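Local coordinates for catechol 1,2-dioxygenase (Pseudomonas putida, PDB 2AZQ), which probably uses a ferric iron to split the ring of catechol with O2 between its two hydroxyl-bearing carbons, yielding cis,cis-muconate, at residues Q136-V139 and K145-A148; S164-T169 and N174-I179; T236-A241 and A282-D287. All coordinates share one frame; numbering follows the deposited sequence.

Contact 1 (Q136-V139 and K145-A148)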
ATOM      1  N   GLN A 136      -9.846 -34.870  15.210  1.00 14.74           N
ATOM      2  CA  GLN A 136     -11.233 -35.324  15.025  1.00 15.33           C
ATOM      3  C   GLN A 136     -12.255 -34.583  15.860  1.00 13.69           C
ATOM      4  O   GLN A 136     -11.942 -34.050  16.920  1.00 14.05           O
ATOM      5  CB  GLN A 136     -11.386 -36.816  15.304  1.00 16.90           C
ATOM      6  CG  GLN A 136     -11.332 -37.204  16.752  1.00 20.25           C
ATOM      7  CD  GLN A 136     -11.578 -38.693  16.940  1.00 23.38           C
ATOM      8  OE1 GLN A 136     -11.071 -39.513  16.160  1.00 24.59           O
ATOM      9  NE2 GLN A 136     -12.332 -39.057  17.989  1.00 23.32           N
ATOM     10  N   GLY A 137     -13.484 -34.558  15.364  1.00 11.75           N
ATOM     11  CA  GLY A 137     -14.556 -33.874  16.059  1.00 10.77           C
ATOM     12  C   GLY A 137     -15.831 -33.867  15.238  1.00 11.19           C
ATOM     13  O   GLY A 137     -15.884 -34.455  14.166  1.00 12.91           O
ATOM     14  N   GLN A 138     -16.873 -33.219  15.733  1.00 10.20           N
ATOM     15  CA  GLN A 138     -18.119 -33.158  14.988  1.00  8.74           C
ATOM     16  C   GLN A 138     -18.461 -31.709  14.715  1.00  8.93           C
ATOM     17  O   GLN A 138     -17.861 -30.788  15.270  1.00  9.72           O
ATOM     18  CB  GLN A 138     -19.269 -33.771  15.776  1.00  6.91           C
ATOM     19  CG  GLN A 138     -19.097 -35.211  16.101  1.00  8.68           C
ATOM     20  CD  GLN A 138     -20.146 -35.736  17.083  1.00 10.17           C
ATOM     21  OE1 GLN A 138     -20.242 -35.286  18.256  1.00  7.80           O
ATOM     22  NE2 GLN A 138     -20.939 -36.703  16.612  1.00  8.93           N
ATOM     23  N   VAL A 139     -19.424 -31.540  13.826  1.00  7.74           N
ATOM     24  CA  VAL A 139     -19.976 -30.261  13.463  1.00  8.18           C
ATOM     25  C   VAL A 139     -21.371 -30.326  14.117  1.00 11.53           C
ATOM     26  O   VAL A 139     -22.120 -31.291  13.927  1.00 11.37           O
ATOM     27  CB  VAL A 139     -20.056 -30.158  11.951  1.00  4.87           C
ATOM     28  CG1 VAL A 139     -20.918 -28.991  11.516  1.00  2.19           C
ATOM     29  CG2 VAL A 139     -18.667 -30.009  11.443  1.00  5.38           C
ATOM     30  N   LYS A 145     -26.830 -30.921  17.939  1.00 24.25           N
ATOM     31  CA  LYS A 145     -26.883 -32.142  17.151  1.00 24.00           C
ATOM     32  C   LYS A 145     -25.927 -32.225  15.967  1.00 23.39           C
ATOM     33  O   LYS A 145     -25.476 -31.209  15.438  1.00 22.44           O
ATOM     34  CB  LYS A 145     -28.310 -32.367  16.675  1.00 24.63           C
ATOM     35  CG  LYS A 145     -29.231 -32.599  17.835  1.00 24.93           C
ATOM     36  CD  LYS A 145     -30.585 -33.021  17.406  1.00 25.35           C
ATOM     37  CE  LYS A 145     -31.304 -33.447  18.634  1.00 27.77           C
ATOM     38  NZ  LYS A 145     -31.179 -32.347  19.628  1.00 31.58           N
ATOM     39  N   PRO A 146     -25.574 -33.456  15.566  1.00 22.88           N
ATOM     40  CA  PRO A 146     -24.681 -33.723  14.446  1.00 22.14           C
ATOM     41  C   PRO A 146     -25.326 -33.264  13.162  1.00 22.36           C
ATOM     42  O   PRO A 146     -26.514 -33.491  12.940  1.00 22.78           O
ATOM     43  CB  PRO A 146     -24.533 -35.242  14.477  1.00 21.05           C
ATOM     44  CG  PRO A 146     -24.709 -35.553  15.916  1.00 23.35           C
ATOM     45  CD  PRO A 146     -25.956 -34.731  16.190  1.00 23.05           C
ATOM     46  N   LEU A 147     -24.526 -32.598  12.340  1.00 21.62           N
ATOM     47  CA  LEU A 147     -24.934 -32.114  11.042  1.00 20.79           C
ATOM     48  C   LEU A 147     -24.146 -32.967  10.072  1.00 20.68           C
ATOM     49  O   LEU A 147     -22.945 -32.767   9.916  1.00 22.46           O
ATOM     50  CB  LEU A 147     -24.501 -30.665  10.858  1.00 21.95           C
ATOM     51  CG  LEU A 147     -25.382 -29.487  11.259  1.00 24.13           C
ATOM     52  CD1 LEU A 147     -24.571 -28.390  11.966  1.00 22.38           C
ATOM     53  CD2 LEU A 147     -26.042 -28.965   9.981  1.00 23.19           C
ATOM     54  N   ALA A 148     -24.781 -33.942   9.443  1.00 19.35           N
ATOM     55  CA  ALA A 148     -24.046 -34.740   8.471  1.00 17.32           C
ATOM     56  C   ALA A 148     -23.865 -33.876   7.217  1.00 15.47           C
ATOM     57  O   ALA A 148     -24.682 -32.990   6.933  1.00 14.02           O
ATOM     58  CB  ALA A 148     -24.822 -36.002   8.131  1.00 18.50           C
TER

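Contact 2 (S164-T169 and N174-I179)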
ATOM      1  N   SER A 164       1.816 -24.590   2.395  1.00  4.62           N
ATOM      2  CA  SER A 164       2.059 -24.978   1.014  1.00  5.14           C
ATOM      3  C   SER A 164       1.530 -23.857   0.119  1.00  7.83           C
ATOM      4  O   SER A 164       0.874 -22.907   0.585  1.00  9.02           O
ATOM      5  CB  SER A 164       1.336 -26.266   0.671  1.00  2.72           C
ATOM      6  OG  SER A 164      -0.062 -26.068   0.669  1.00  2.00           O
ATOM      7  N   TYR A 165       1.818 -23.975  -1.168  1.00  9.55           N
ATOM      8  CA  TYR A 165       1.392 -22.988  -2.129  1.00 11.69           C
ATOM      9  C   TYR A 165       2.254 -21.723  -2.096  1.00 13.89           C
ATOM     10  O   TYR A 165       2.710 -21.254  -3.146  1.00 15.42           O
ATOM     11  CB  TYR A 165      -0.059 -22.599  -1.903  1.00 12.27           C
ATOM     12  CG  TYR A 165      -0.517 -21.769  -3.021  1.00 12.09           C
ATOM     13  CD1 TYR A 165      -0.861 -22.361  -4.223  1.00 14.50           C
ATOM     14  CD2 TYR A 165      -0.402 -20.383  -2.966  1.00 14.72           C
ATOM     15  CE1 TYR A 165      -1.060 -21.607  -5.357  1.00 17.00           C
ATOM     16  CE2 TYR A 165      -0.597 -19.608  -4.094  1.00 16.75           C
ATOM     17  CZ  TYR A 165      -0.917 -20.235  -5.289  1.00 18.26           C
ATOM     18  OH  TYR A 165      -1.050 -19.497  -6.434  1.00 22.77           O
ATOM     19  N   PHE A 166       2.478 -21.142  -0.919  1.00 14.04           N
ATOM     20  CA  PHE A 166       3.310 -19.948  -0.890  1.00 14.00           C
ATOM     21  C   PHE A 166       4.713 -20.438  -0.771  1.00 16.54           C
ATOM     22  O   PHE A 166       5.651 -19.773  -1.213  1.00 19.12           O
ATOM     23  CB  PHE A 166       2.953 -19.042   0.270  1.00 10.63           C
ATOM     24  CG  PHE A 166       1.542 -18.631   0.253  1.00  8.65           C
ATOM     25  CD1 PHE A 166       0.573 -19.418   0.862  1.00  8.77           C
ATOM     26  CD2 PHE A 166       1.145 -17.521  -0.488  1.00  8.07           C
ATOM     27  CE1 PHE A 166      -0.779 -19.109   0.726  1.00  8.07           C
ATOM     28  CE2 PHE A 166      -0.188 -17.202  -0.632  1.00  5.71           C
ATOM     29  CZ  PHE A 166      -1.154 -18.000  -0.024  1.00  8.28           C
ATOM     30  N   ASP A 167       4.856 -21.616  -0.178  1.00 17.74           N
ATOM     31  CA  ASP A 167       6.165 -22.215  -0.055  1.00 19.31           C
ATOM     32  C   ASP A 167       6.225 -23.226  -1.174  1.00 20.59           C
ATOM     33  O   ASP A 167       5.594 -24.279  -1.112  1.00 21.23           O
ATOM     34  CB  ASP A 167       6.344 -22.920   1.280  1.00 18.82           C
ATOM     35  CG  ASP A 167       7.734 -23.471   1.440  1.00 18.60           C
ATOM     36  OD1 ASP A 167       8.026 -24.085   2.478  1.00 20.44           O
ATOM     37  OD2 ASP A 167       8.548 -23.284   0.516  1.00 18.69           O
ATOM     38  N   SER A 168       6.979 -22.898  -2.209  1.00 22.02           N
ATOM     39  CA  SER A 168       7.089 -23.781  -3.355  1.00 22.71           C
ATOM     40  C   SER A 168       7.745 -25.108  -3.045  1.00 22.96           C
ATOM     41  O   SER A 168       7.525 -26.079  -3.777  1.00 24.33           O
ATOM     42  CB  SER A 168       7.833 -23.084  -4.503  1.00 24.92           C
ATOM     43  OG  SER A 168       7.037 -22.054  -5.087  1.00 26.79           O
ATOM     44  N   THR A 169       8.551 -25.168  -1.983  1.00 22.30           N
ATOM     45  CA  THR A 169       9.208 -26.426  -1.642  1.00 20.76           C
ATOM     46  C   THR A 169       8.156 -27.467  -1.299  1.00 19.59           C
ATOM     47  O   THR A 169       8.375 -28.647  -1.531  1.00 19.84           O
ATOM     48  CB  THR A 169      10.236 -26.299  -0.446  1.00 21.43           C
ATOM     49  OG1 THR A 169       9.636 -25.644   0.680  1.00 24.40           O
ATOM     50  CG2 THR A 169      11.469 -25.530  -0.872  1.00 22.81           C
ATOM     51  N   ASN A 174      -0.405 -29.353   0.220  1.00  7.68           N
ATOM     52  CA  ASN A 174       0.036 -30.105   1.383  1.00  6.48           C
ATOM     53  C   ASN A 174      -0.572 -29.446   2.620  1.00  6.84           C
ATOM     54  O   ASN A 174      -0.607 -28.207   2.731  1.00  6.61           O
ATOM     55  CB  ASN A 174       1.562 -30.088   1.464  1.00  7.60           C
ATOM     56  CG  ASN A 174       2.104 -31.036   2.513  1.00  6.60           C
ATOM     57  OD1 ASN A 174       2.888 -30.638   3.358  1.00  5.31           O
ATOM     58  ND2 ASN A 174       1.699 -32.299   2.448  1.00  5.75           N
ATOM     59  N   LEU A 175      -1.058 -30.273   3.540  1.00  5.50           N
ATOM     60  CA  LEU A 175      -1.694 -29.778   4.759  1.00  4.71           C
ATOM     61  C   LEU A 175      -2.934 -28.922   4.434  1.00  3.78           C
ATOM     62  O   LEU A 175      -3.288 -28.000   5.176  1.00  4.90           O
ATOM     63  CB  LEU A 175      -0.681 -28.977   5.586  1.00  2.93           C
ATOM     64  CG  LEU A 175       0.628 -29.754   5.711  1.00  3.11           C
ATOM     65  CD1 LEU A 175       1.603 -28.982   6.578  1.00  3.72           C
ATOM     66  CD2 LEU A 175       0.349 -31.130   6.303  1.00  3.98           C
ATOM     67  N   ARG A 176      -3.593 -29.233   3.322  1.00  2.67           N
ATOM     68  CA  ARG A 176      -4.794 -28.504   2.894  1.00  3.34           C
ATOM     69  C   ARG A 176      -5.886 -29.457   2.403  1.00  2.32           C
ATOM     70  O   ARG A 176      -5.683 -30.204   1.446  1.00  2.00           O
ATOM     71  CB  ARG A 176      -4.440 -27.524   1.773  1.00  5.39           C
ATOM     72  CG  ARG A 176      -3.658 -26.292   2.237  1.00  8.94           C
ATOM     73  CD  ARG A 176      -3.020 -25.488   1.087  1.00  8.32           C
ATOM     74  NE  ARG A 176      -2.352 -24.289   1.586  1.00  9.29           N
ATOM     75  CZ  ARG A 176      -3.006 -23.218   2.010  1.00  9.36           C
ATOM     76  NH1 ARG A 176      -4.336 -23.224   1.972  1.00 10.87           N
ATOM     77  NH2 ARG A 176      -2.345 -22.175   2.488  1.00  5.51           N
ATOM     78  N   ARG A 177      -7.048 -29.425   3.042  1.00  2.00           N
ATOM     79  CA  ARG A 177      -8.134 -30.308   2.634  1.00  2.72           C
ATOM     80  C   ARG A 177      -9.561 -29.849   2.991  1.00  3.21           C
ATOM     81  O   ARG A 177      -9.810 -29.055   3.912  1.00  2.00           O
ATOM     82  CB  ARG A 177      -7.951 -31.720   3.249  1.00  4.01           C
ATOM     83  CG  ARG A 177      -6.725 -32.532   2.830  1.00  7.48           C
ATOM     84  CD  ARG A 177      -6.806 -33.019   1.385  1.00  9.65           C
ATOM     85  NE  ARG A 177      -5.662 -33.863   1.031  1.00 12.83           N
ATOM     86  CZ  ARG A 177      -4.396 -33.451   0.906  1.00 13.34           C
ATOM     87  NH1 ARG A 177      -3.452 -34.323   0.583  1.00 12.26           N
ATOM     88  NH2 ARG A 177      -4.071 -32.177   1.077  1.00 13.75           N
ATOM     89  N   ARG A 178     -10.511 -30.388   2.246  1.00  3.65           N
ATOM     90  CA  ARG A 178     -11.898 -30.127   2.521  1.00  3.98           C
ATOM     91  C   ARG A 178     -12.508 -31.478   2.891  1.00  4.74           C
ATOM     92  O   ARG A 178     -12.653 -32.368   2.049  1.00  4.68           O
ATOM     93  CB  ARG A 178     -12.578 -29.491   1.314  1.00  3.55           C
ATOM     94  CG  ARG A 178     -12.498 -27.964   1.269  1.00  2.00           C
ATOM     95  CD  ARG A 178     -13.200 -27.444   0.018  1.00  2.00           C
ATOM     96  NE  ARG A 178     -12.456 -27.851  -1.165  1.00  2.32           N
ATOM     97  CZ  ARG A 178     -12.969 -27.972  -2.385  1.00  5.75           C
ATOM     98  NH1 ARG A 178     -14.245 -27.719  -2.613  1.00  6.46           N
ATOM     99  NH2 ARG A 178     -12.191 -28.357  -3.389  1.00  8.54           N
ATOM    100  N   ILE A 179     -12.810 -31.622   4.182  1.00  5.99           N
ATOM    101  CA  ILE A 179     -13.393 -32.847   4.750  1.00  7.22           C
ATOM    102  C   ILE A 179     -14.910 -32.734   4.867  1.00  5.91           C
ATOM    103  O   ILE A 179     -15.399 -31.779   5.442  1.00  5.03           O
ATOM    104  CB  ILE A 179     -12.817 -33.130   6.184  1.00  6.61           C
ATOM    105  CG1 ILE A 179     -11.328 -33.461   6.110  1.00  7.12           C
ATOM    106  CG2 ILE A 179     -13.522 -34.299   6.807  1.00  9.17           C
ATOM    107  CD1 ILE A 179     -10.647 -33.600   7.452  1.00  4.54           C
TER

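Contact 3 (T236-A241 and A282-D287)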
ATOM      1  N   THR A 236     -12.608 -19.722  11.722  1.00  4.14           N
ATOM      2  CA  THR A 236     -12.032 -19.820  13.052  1.00  5.84           C
ATOM      3  C   THR A 236     -10.703 -20.588  13.027  1.00  6.27           C
ATOM      4  O   THR A 236     -10.267 -21.061  11.968  1.00  6.74           O
ATOM      5  CB  THR A 236     -13.028 -20.529  14.009  1.00  6.54           C
ATOM      6  OG1 THR A 236     -12.555 -20.429  15.359  1.00  6.40           O
ATOM      7  CG2 THR A 236     -13.183 -22.011  13.627  1.00  4.05           C
ATOM      8  N   GLN A 237     -10.069 -20.697  14.192  1.00  5.36           N
ATOM      9  CA  GLN A 237      -8.791 -21.403  14.355  1.00  5.44           C
ATOM     10  C   GLN A 237      -8.864 -22.267  15.606  1.00  5.11           C
ATOM     11  O   GLN A 237      -9.721 -22.042  16.462  1.00  5.54           O
ATOM     12  CB  GLN A 237      -7.608 -20.414  14.573  1.00  2.66           C
ATOM     13  CG  GLN A 237      -7.131 -19.621  13.369  1.00  6.04           C
ATOM     14  CD  GLN A 237      -5.946 -18.655  13.657  1.00  7.88           C
ATOM     15  OE1 GLN A 237      -5.184 -18.838  14.611  1.00  9.51           O
ATOM     16  NE2 GLN A 237      -5.777 -17.642  12.793  1.00  7.81           N
ATOM     17  N   ILE A 238      -7.987 -23.265  15.692  1.00  4.61           N
ATOM     18  CA  ILE A 238      -7.830 -24.056  16.919  1.00  5.80           C
ATOM     19  C   ILE A 238      -6.384 -23.665  17.275  1.00  7.32           C
ATOM     20  O   ILE A 238      -5.508 -23.799  16.425  1.00  8.93           O
ATOM     21  CB  ILE A 238      -7.826 -25.620  16.706  1.00  5.49           C
ATOM     22  CG1 ILE A 238      -9.203 -26.133  16.285  1.00  7.03           C
ATOM     23  CG2 ILE A 238      -7.380 -26.333  17.983  1.00  2.00           C
ATOM     24  CD1 ILE A 238      -9.207 -27.660  15.996  1.00  7.49           C
ATOM     25  N   ASN A 239      -6.129 -23.129  18.470  1.00  7.69           N
ATOM     26  CA  ASN A 239      -4.751 -22.824  18.868  1.00  8.56           C
ATOM     27  C   ASN A 239      -4.302 -23.948  19.780  1.00  9.92           C
ATOM     28  O   ASN A 239      -5.039 -24.332  20.682  1.00 10.98           O
ATOM     29  CB  ASN A 239      -4.666 -21.566  19.690  1.00 11.41           C
ATOM     30  CG  ASN A 239      -5.071 -20.369  18.941  1.00 12.79           C
ATOM     31  OD1 ASN A 239      -4.448 -20.019  17.943  1.00 15.14           O
ATOM     32  ND2 ASN A 239      -6.123 -19.710  19.409  1.00 13.45           N
ATOM     33  N   PHE A 240      -3.091 -24.451  19.580  1.00 10.79           N
ATOM     34  CA  PHE A 240      -2.563 -25.543  20.407  1.00 11.24           C
ATOM     35  C   PHE A 240      -2.210 -25.179  21.819  1.00  9.84           C
ATOM     36  O   PHE A 240      -1.627 -24.132  22.079  1.00  8.44           O
ATOM     37  CB  PHE A 240      -1.377 -26.161  19.707  1.00 15.02           C
ATOM     38  CG  PHE A 240      -1.788 -26.996  18.587  1.00 19.68           C
ATOM     39  CD1 PHE A 240      -2.770 -26.530  17.722  1.00 22.83           C
ATOM     40  CD2 PHE A 240      -1.335 -28.293  18.469  1.00 24.23           C
ATOM     41  CE1 PHE A 240      -3.320 -27.334  16.766  1.00 25.42           C
ATOM     42  CE2 PHE A 240      -1.875 -29.128  17.511  1.00 28.22           C
ATOM     43  CZ  PHE A 240      -2.885 -28.644  16.650  1.00 28.22           C
ATOM     44  N   ALA A 241      -2.573 -26.051  22.748  1.00  9.69           N
ATOM     45  CA  ALA A 241      -2.303 -25.753  24.146  1.00 10.97           C
ATOM     46  C   ALA A 241      -0.814 -25.862  24.475  1.00 10.30           C
ATOM     47  O   ALA A 241      -0.133 -26.732  23.954  1.00 11.15           O
ATOM     48  CB  ALA A 241      -3.103 -26.668  25.027  1.00  9.43           C
ATOM     49  N   ALA A 282       0.222 -37.176  18.400  1.00 17.56           N
ATOM     50  CA  ALA A 282      -0.694 -36.285  19.088  1.00 14.12           C
ATOM     51  C   ALA A 282      -2.108 -36.630  18.747  1.00 12.31           C
ATOM     52  O   ALA A 282      -2.369 -37.243  17.718  1.00  9.94           O
ATOM     53  CB  ALA A 282      -0.397 -34.841  18.712  1.00 13.95           C
ATOM     54  N   GLU A 283      -3.007 -36.261  19.651  1.00 11.06           N
ATOM     55  CA  GLU A 283      -4.440 -36.477  19.480  1.00 11.37           C
ATOM     56  C   GLU A 283      -5.128 -35.232  19.948  1.00 11.14           C
ATOM     57  O   GLU A 283      -4.822 -34.693  21.009  1.00 10.94           O
ATOM     58  CB  GLU A 283      -4.944 -37.660  20.292  1.00 12.23           C
ATOM     59  CG  GLU A 283      -4.444 -38.973  19.771  1.00 13.07           C
ATOM     60  CD  GLU A 283      -5.075 -40.150  20.468  1.00 14.22           C
ATOM     61  OE1 GLU A 283      -4.676 -41.291  20.149  1.00 14.27           O
ATOM     62  OE2 GLU A 283      -5.967 -39.937  21.325  1.00 13.13           O
ATOM     63  N   LEU A 284      -6.066 -34.779  19.145  1.00 11.23           N
ATOM     64  CA  LEU A 284      -6.781 -33.564  19.443  1.00 11.55           C
ATOM     65  C   LEU A 284      -8.221 -33.681  18.928  1.00 12.48           C
ATOM     66  O   LEU A 284      -8.483 -34.091  17.781  1.00 11.64           O
ATOM     67  CB  LEU A 284      -6.015 -32.392  18.801  1.00 11.03           C
ATOM     68  CG  LEU A 284      -6.601 -30.975  18.773  1.00 12.72           C
ATOM     69  CD1 LEU A 284      -7.045 -30.526  20.163  1.00 12.41           C
ATOM     70  CD2 LEU A 284      -5.549 -30.040  18.214  1.00 10.81           C
ATOM     71  N   SER A 285      -9.170 -33.366  19.797  1.00 12.56           N
ATOM     72  CA  SER A 285     -10.567 -33.442  19.396  1.00 12.54           C
ATOM     73  C   SER A 285     -11.198 -32.091  19.661  1.00 11.46           C
ATOM     74  O   SER A 285     -11.019 -31.493  20.718  1.00  7.52           O
ATOM     75  CB  SER A 285     -11.304 -34.528  20.170  1.00 13.00           C
ATOM     76  OG  SER A 285     -11.405 -34.166  21.528  1.00 13.71           O
ATOM     77  N   PHE A 286     -11.932 -31.609  18.672  1.00 12.65           N
ATOM     78  CA  PHE A 286     -12.553 -30.313  18.792  1.00 14.10           C
ATOM     79  C   PHE A 286     -13.793 -30.308  17.891  1.00 14.90           C
ATOM     80  O   PHE A 286     -13.727 -30.756  16.738  1.00 13.88           O
ATOM     81  CB  PHE A 286     -11.544 -29.246  18.354  1.00 12.82           C
ATOM     82  CG  PHE A 286     -11.921 -27.866  18.728  1.00 12.42           C
ATOM     83  CD1 PHE A 286     -11.328 -27.248  19.818  1.00 11.57           C
ATOM     84  CD2 PHE A 286     -12.891 -27.171  17.996  1.00 13.15           C
ATOM     85  CE1 PHE A 286     -11.696 -25.938  20.186  1.00 11.95           C
ATOM     86  CE2 PHE A 286     -13.270 -25.859  18.358  1.00 13.58           C
ATOM     87  CZ  PHE A 286     -12.671 -25.244  19.455  1.00 11.65           C
ATOM     88  N   ASP A 287     -14.908 -29.819  18.444  1.00 15.62           N
ATOM     89  CA  ASP A 287     -16.188 -29.725  17.738  1.00 16.46           C
ATOM     90  C   ASP A 287     -16.577 -28.285  17.457  1.00 16.13           C
ATOM     91  O   ASP A 287     -16.308 -27.364  18.240  1.00 16.49           O
ATOM     92  CB  ASP A 287     -17.328 -30.324  18.557  1.00 17.53           C
ATOM     93  CG  ASP A 287     -17.067 -31.740  18.976  1.00 18.73           C
ATOM     94  OD1 ASP A 287     -16.881 -32.604  18.096  1.00 16.22           O
ATOM     95  OD2 ASP A 287     -17.063 -31.980  20.201  1.00 19.65           O
TER

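Contact 1 (Q136-V139 and K145-A148)
Val-139 O takes the backbone N-H of Leu-147 at 3.2 Å (N to O), with 150° at the hydrogen. The same oxygen receives the CA-H of Pro-146 at 3.6 Å (CA to O). Proline, having no N-H of its own, contributes a C-H here and leaves the conventional bond to the residue that follows it. Beside this polar pair the side chains of Val-139 and Leu-147 cross at about a right angle. With CG1 of Val-139 anti to the backbone N (chi1 167°), that methyl meets Leu-147 CD1 at 3.7 Å and also lies near Leu-147 CB. Branched aliphatic groups suit the spot, since Val-139 is buried and its side chain also packs on Ala-150 and Thr-181. Pro-146 and Gln-138 run side by side in the same direction, with Pro-146 CG 4.0 Å from Gln-138 NE2, whose hydrogen bond goes to Glu-184 O. Lys-145 has its backbone N bonded to Asp-141 OD2. In the beta-sandwich of the intradiol dioxygenases, the 145-148 loop thus folds back on the end of strand 132-140, which lies between strands 186-192 and 281-289, before the chain enters strand 151-155.

Contact 2 (S164-T169 and N174-I179)
Ser-164 OG ties the 164-169 loop to Asn-174, just ahead of strand 176-180, and to the strand's first residue, Arg-176, by one sound and one weak hydrogen bond. It gives its proton to Asn-174 O at 3.0 Å (OG to O), lying in the carbonyl plane on a lone pair, and receives Arg-176 NE in the weak bond, bent to 121° at the hydrogen. A small hydroxyl suits this buried place because it can donate and accept at once. Arg-176, extended from CG to NE, brings its guanidinium edge to that oxygen, while its NH2 bonds Leu-109 O. A second polar group lies within the loop: Asp-167 OD2 accepts Thr-169 OG1 at 2.6 Å and Thr-169 N at 3.1 Å, both from one face of the carboxylate, the latter bond closing an Asx turn. Aromatic packing is lighter. Phe-166 CE1 comes 3.9 Å from Arg-176 NH2, which stands at the ring edge, and Tyr-165 CD2 lies over the centre of the Phe-166 ring. Arg-176, with the Ser-164 it meets, is consistent with a second shell behind the iron ligand Tyr-163, the nearest side-chain atoms of Arg-176 and Tyr-163 being about 4 Å apart.

Contact 3 (T236-A241 and A282-D287)
Phe-286, whose ring packs against Ile-238, uses its backbone O to accept the hydroxyl of Tyr-187. Across the two segments the contact is wholly apolar and belongs to the core of the beta-sandwich that forms the catalytic domain of intradiol dioxygenases. Strands 234-240 and 281-289 both pair with strand 259-265 but share no backbone bond across these segments; they meet through side chains. Ile-238 CG1 sits over one face of the Phe-286 ring, 4.2 Å from the ring centroid and 16° off the ring normal, a CH-pi contact. Its CD1 reaches Phe-286 CB at 3.7 Å, and its CG2 turns to Leu-284 CD2 at 4.1 Å. A beta-branched residue suits the place, because its two branches serve two partners. Putting an alanine here removes CG1, CG2 and CD1, which is likely to open a gap between the strands and leave the Phe-286 ring freer to turn. Ile-238 also touches Phe-224, and Leu-284 touches Leu-262 and Leu-135, extending the apolar core. Phe-240 packs on Met-133 and Val-222 as well. In Leu-284 a chi1 of 172° directs CG toward the other strand, and CD2 then meets the far end of the Phe-240 ring obliquely, 3.4 Å from Phe-240 CZ.

How the contacts relate
Contacts 1 and 3 are neighbours in the sandwich, their centres about 15 Å apart; strands 132-140 and 281-289 run beside each other in parallel, and Gln-136 O and Phe-286 N, 3.0 Å apart, form a probable hydrogen bond between them. Contact 2 joins the same sheet but touches neither: its nearest atoms are about 7 Å from contact 1 and about 10 Å from contact 3, its centre about 24 and 19 Å from theirs. The iron relates to them unequally. The side chain of Arg-176 in contact 2 is about 8 Å from the metal; that of Phe-240 in contact 3 is about 11 Å from it and about 5 Å from the side chain of its ligand His-221. Contact 1 lies at the surface, away from the iron.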